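Local coordinates for protein 3-oxoadipate enol-lactonase (Burkholderia xenovorans, PDB 2XUA) that probably hydrolyses the enol-lactone of 3-oxoadipate to the open-chain keto acid in catechol breakdown, using an alpha/beta hydrolase fold, at residues B[126-129]-B[130-134]; B[218-221]-B[222-226]. One frame throughout, in Å; residues are numbered along the deposited sequence.

Contact 1 (B[126-129]-B[130-134]); sequences AARI and GSPEV
A single water joins the backbones of Gly130 and Arg128: it donates to Gly130 O at 2.6 Å and to Arg128 O at 3.0 Å, bridging the two carbonyls on either side of Ile129 in the sequence. The side chain of Arg128 runs alongside the same backbone. CG lies roughly opposite the backbone N (chi1 151°), and bends at chi2 (52°) and chi3 bring the guanidinium over Gly130 and Ser131 instead of letting it leave the chain. One face of the group receives Gly130 O and Ser131 CA, about 3.5 Å above the plane and displaced toward the rim. Gly130 O lies 3.7 Å from Arg128 NE, without a hydrogen bond. Beyond this, Arg128 NH2 meets Pro132 CD obliquely at 3.3 Å, the two side chains crossing at about a right angle.

The polar end of the arginine has two tasks. NH1 gives a weak hydrogen bond to Ile129 O, which also accepts from Trp135 NE1, while NH2 makes a salt bridge with Asp194 of helix 183-195. The buried Ile129 side chain packs against Ser100 and Ile193. Gly130 has a positive phi (64°), a backbone conformation readily open to glycine, just before Ser131 at the N-cap of helix 132-145; Val134 N bonds to Ser131 O.

The segment thus leads from strand 117-123 of the central sheet into the helices that, as in related hydrolases, probably form the cap. Chemically, a partly exposed Arg128 paired with Asp194 lies beside a buried Ile129: the salt bridge probably limits how far the guanidinium can swing, and the carbonyl above its face may be favourably placed electrostatically.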
loop_
_atom_site.group_PDB
_atom_site.type_symbol
_atom_site.label_atom_id
_atom_site.label_comp_id
_atom_site.label_asym_id
_atom_site.label_seq_id
_atom_site.Cartn_x
_atom_site.Cartn_y
_atom_site.Cartn_z
ATOM N N ALA B 126 16.782 -13.132 -13.274
ATOM C CA ALA B 126 17.924 -13.771 -13.956
ATOM C C ALA B 126 18.575 -14.564 -12.844
ATOM O O ALA B 126 18.344 -14.233 -11.660
ATOM C CB ALA B 126 18.986 -12.698 -14.437
ATOM N N ALA B 127 19.412 -15.551 -13.195
ATOM C CA ALA B 127 20.136 -16.323 -12.171
ATOM C C ALA B 127 21.304 -15.531 -11.550
ATOM O O ALA B 127 21.819 -15.914 -10.472
ATOM C CB ALA B 127 20.611 -17.673 -12.726
ATOM N N ARG B 128 21.699 -14.456 -12.236
ATOM C CA ARG B 128 22.613 -13.424 -11.740
ATOM C C ARG B 128 22.075 -12.055 -12.246
ATOM O O ARG B 128 22.002 -11.782 -13.461
ATOM C CB ARG B 128 24.110 -13.762 -12.097
ATOM C CG ARG B 128 25.093 -12.587 -12.290
ATOM C CD ARG B 128 25.088 -11.637 -11.157
ATOM N NE ARG B 128 26.377 -11.009 -10.847
ATOM C CZ ARG B 128 26.502 -9.996 -9.980
ATOM N NH1 ARG B 128 25.420 -9.490 -9.378
ATOM N NH2 ARG B 128 27.682 -9.498 -9.692
ATOM N N ILE B 129 21.587 -11.243 -11.297
ATOM C CA ILE B 129 20.945 -9.939 -11.617
ATOM C C ILE B 129 22.003 -8.831 -11.470
ATOM O O ILE B 129 22.680 -8.684 -10.436
ATOM C CB ILE B 129 19.692 -9.650 -10.722
ATOM C CG1 ILE B 129 18.636 -10.725 -10.932
ATOM C CG2 ILE B 129 19.083 -8.240 -11.001
ATOM C CD1 ILE B 129 17.548 -10.727 -9.841
ATOM N N GLY B 130 22.128 -8.078 -12.555
ATOM C CA GLY B 130 22.976 -6.894 -12.630
ATOM C C GLY B 130 24.452 -7.232 -12.455
ATOM O O GLY B 130 24.911 -8.275 -12.917
ATOM N N SER B 131 25.168 -6.369 -11.748
ATOM C CA SER B 131 26.663 -6.487 -11.687
ATOM C C SER B 131 27.179 -5.590 -10.579
ATOM O O SER B 131 26.409 -4.742 -10.085
ATOM C CB SER B 131 27.249 -6.035 -13.019
ATOM O OG SER B 131 27.066 -4.645 -13.104
ATOM N N PRO B 132 28.485 -5.734 -10.183
ATOM C CA PRO B 132 28.954 -4.926 -9.066
ATOM C C PRO B 132 28.893 -3.427 -9.394
ATOM O O PRO B 132 28.663 -2.598 -8.495
ATOM C CB PRO B 132 30.384 -5.415 -8.866
ATOM C CG PRO B 132 30.317 -6.892 -9.368
ATOM C CD PRO B 132 29.436 -6.810 -10.554
ATOM N N GLU B 133 29.069 -3.087 -10.682
ATOM C CA GLU B 133 29.053 -1.684 -11.156
ATOM C C GLU B 133 27.672 -1.041 -10.942
ATOM O O GLU B 133 27.555 0.193 -10.856
ATOM C CB GLU B 133 29.483 -1.572 -12.643
ATOM C CG GLU B 133 30.963 -1.954 -12.959
ATOM C CD GLU B 133 31.348 -3.417 -12.634
ATOM O OE1 GLU B 133 30.527 -4.334 -12.912
ATOM O OE2 GLU B 133 32.488 -3.656 -12.097
ATOM N N VAL B 134 26.638 -1.871 -10.799
ATOM C CA VAL B 134 25.294 -1.325 -10.524
ATOM C C VAL B 134 25.069 -1.311 -9.010
ATOM O O VAL B 134 24.727 -0.298 -8.447
ATOM C CB VAL B 134 24.152 -2.103 -11.268
ATOM C CG1 VAL B 134 22.764 -1.528 -10.869
ATOM C CG2 VAL B 134 24.284 -1.965 -12.757
HETATM O O HOH W 1 23.805 -9.778 -14.795
#

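Contact 2 (B[218-221]-B[222-226]); sequences LAAT and PAQGR. With SHF (laevulinic acid), chain C.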
loop_
_atom_site.group_PDB
_atom_site.type_symbol
_atom_site.label_atom_id
_atom_site.label_comp_id
_atom_site.label_asym_id
_atom_site.label_seq_id
_atom_site.Cartn_x
_atom_site.Cartn_y
_atom_site.Cartn_z
ATOM N N LEU B 218 15.498 -3.570 -18.554
ATOM C CA LEU B 218 16.936 -3.423 -18.664
ATOM C C LEU B 218 17.571 -3.922 -17.391
ATOM O O LEU B 218 18.751 -4.281 -17.371
ATOM C CB LEU B 218 17.321 -1.949 -18.912
ATOM C CG LEU B 218 16.961 -1.426 -20.299
ATOM C CD1 LEU B 218 17.284 0.071 -20.400
ATOM C CD2 LEU B 218 17.713 -2.284 -21.394
ATOM N N ALA B 219 16.779 -3.985 -16.336
ATOM C CA ALA B 219 17.285 -4.415 -15.068
ATOM C C ALA B 219 17.470 -5.943 -15.058
ATOM O O ALA B 219 18.410 -6.460 -14.459
ATOM C CB ALA B 219 16.333 -3.977 -14.005
ATOM N N ALA B 220 16.569 -6.639 -15.711
ATOM C CA ALA B 220 16.709 -8.084 -15.930
ATOM C C ALA B 220 16.213 -8.273 -17.330
ATOM O O ALA B 220 15.038 -8.009 -17.634
ATOM C CB ALA B 220 15.829 -8.870 -14.881
ATOM N N THR B 221 17.087 -8.735 -18.235
ATOM C CA THR B 221 16.781 -8.679 -19.651
ATOM C C THR B 221 16.081 -9.931 -20.162
ATOM O O THR B 221 16.245 -11.022 -19.563
ATOM C CB THR B 221 18.116 -8.482 -20.459
ATOM O OG1 THR B 221 18.895 -9.652 -20.350
ATOM C CG2 THR B 221 18.976 -7.417 -19.840
ATOM N N PRO B 222 15.358 -9.813 -21.295
ATOM C CA PRO B 222 14.830 -10.989 -22.042
ATOM C C PRO B 222 15.927 -12.058 -22.269
ATOM O O PRO B 222 15.741 -13.250 -21.927
ATOM C CB PRO B 222 14.322 -10.386 -23.341
ATOM C CG PRO B 222 14.011 -8.906 -22.956
ATOM C CD PRO B 222 15.009 -8.535 -21.928
ATOM N N ALA B 223 17.109 -11.624 -22.736
ATOM C CA ALA B 223 18.225 -12.533 -22.971
ATOM C C ALA B 223 18.558 -13.338 -21.695
ATOM O O ALA B 223 18.818 -14.548 -21.706
ATOM C CB ALA B 223 19.474 -11.724 -23.443
ATOM N N GLN B 224 18.529 -12.693 -20.565
ATOM C CA GLN B 224 18.797 -13.442 -19.365
ATOM C C GLN B 224 17.678 -14.412 -18.965
ATOM O O GLN B 224 17.928 -15.409 -18.245
ATOM C CB GLN B 224 19.031 -12.482 -18.224
ATOM C CG GLN B 224 20.359 -11.668 -18.358
ATOM C CD GLN B 224 20.496 -10.646 -17.211
ATOM O OE1 GLN B 224 19.640 -9.806 -17.026
ATOM N NE2 GLN B 224 21.577 -10.727 -16.467
ATOM N N GLY B 225 16.471 -14.040 -19.372
ATOM C CA GLY B 225 15.233 -14.767 -19.170
ATOM C C GLY B 225 15.284 -16.065 -19.957
ATOM O O GLY B 225 15.031 -17.120 -19.409
ATOM N N ARG B 226 15.589 -15.964 -21.252
ATOM C CA ARG B 226 15.935 -17.130 -22.088
ATOM C C ARG B 226 17.061 -18.052 -21.568
ATOM O O ARG B 226 16.892 -19.272 -21.536
ATOM C CB ARG B 226 16.081 -16.663 -23.529
ATOM C CG ARG B 226 14.757 -16.005 -24.061
ATOM C CD ARG B 226 14.784 -15.684 -25.522
ATOM N NE ARG B 226 15.777 -14.639 -25.810
ATOM C CZ ARG B 226 15.539 -13.318 -25.939
ATOM N NH1 ARG B 226 14.308 -12.819 -25.838
ATOM N NH2 ARG B 226 16.551 -12.490 -26.199
HETATM C C4 SHF C . 15.275 -2.067 -7.429
HETATM C C5 SHF C . 14.108 -3.058 -7.531
HETATM C C3 SHF C . 16.437 -2.142 -8.432
HETATM C C2 SHF C . 16.194 -2.804 -9.813
HETATM C C1 SHF C . 17.214 -2.288 -10.914
HETATM O O4 SHF C . 15.255 -1.174 -6.561
HETATM O O1 SHF C . 16.760 -1.379 -11.633
HETATM O OH1 SHF C . 18.355 -2.833 -11.096
HETATM O O HOH W 2 20.379 -8.376 -14.628
#
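The carboxamide of Gln224 is held at its oxygen: Thr221 N donates to Gln224 OE1 at 3.0 Å, nearly straight (171°), in the carbonyl plane and on a lone pair. A water reaches the same OE1 and also donates to Ala219 O, tying the amide back to the preceding loop. The other flat group, the guanidinium of Arg226, lies with one face over the first turn of its own helix, Pro222 C sitting above its centre and Ala223 N nearer the rim.

In return for the bond at OE1, Gln224 N donates to Thr221 OG1 at 3.1 Å. These reciprocal bonds form a capping box, with Thr221 as N-cap of helix 222-231. With chi1 at 68°, Thr221 OG1 stands between its own N and carbonyl carbon, where it can face the helix start; the glutamine, extended beyond CG, reaches back to the threonine N. Gly225 N completes the first turn by donating to Thr221 O at 3.0 Å.

Upstream, Ala219 CB approaches O1 of the bound laevulinic acid at 3.5 Å, making this loop one wall of the pocket. Asp217, probably the acid of a Ser-His-Asp triad, accepts from Ala220 N, and both alanines touch His244.

Pro222 packs on Tyr237 and Glu239 of strand 236-240, and Arg226 also touches Tyr237. In chain order the helix links the adjacent parallel strands 209-214 and 236-240, a beta-alpha-beta crossover, and the capping box marks where that helix begins.

In the fold
Contacts 1 and 2 lie on loops that follow two adjacent parallel strands, 117-123 and 209-214, with their centres about 11 Å apart. Gln224 of contact 2 packs directly against contact 1: its NE2 comes within 3.2 Å of Arg128 O, and its CD lies 3.8 Å from Ala126 CB. Nearer the pocket, Ile129 CG2 is 3.9 Å from Ala219 O. Ala219 lines the laevulinic acid pocket, while the Ile129 side chain stands back, about 5 Å from the ligand at the nearest atoms. Together they approach the probable Ser-His-Asp triad from two loops, contact 1 leading into helices that probably form the cap, contact 2 into helix 222-231 beside the sheet.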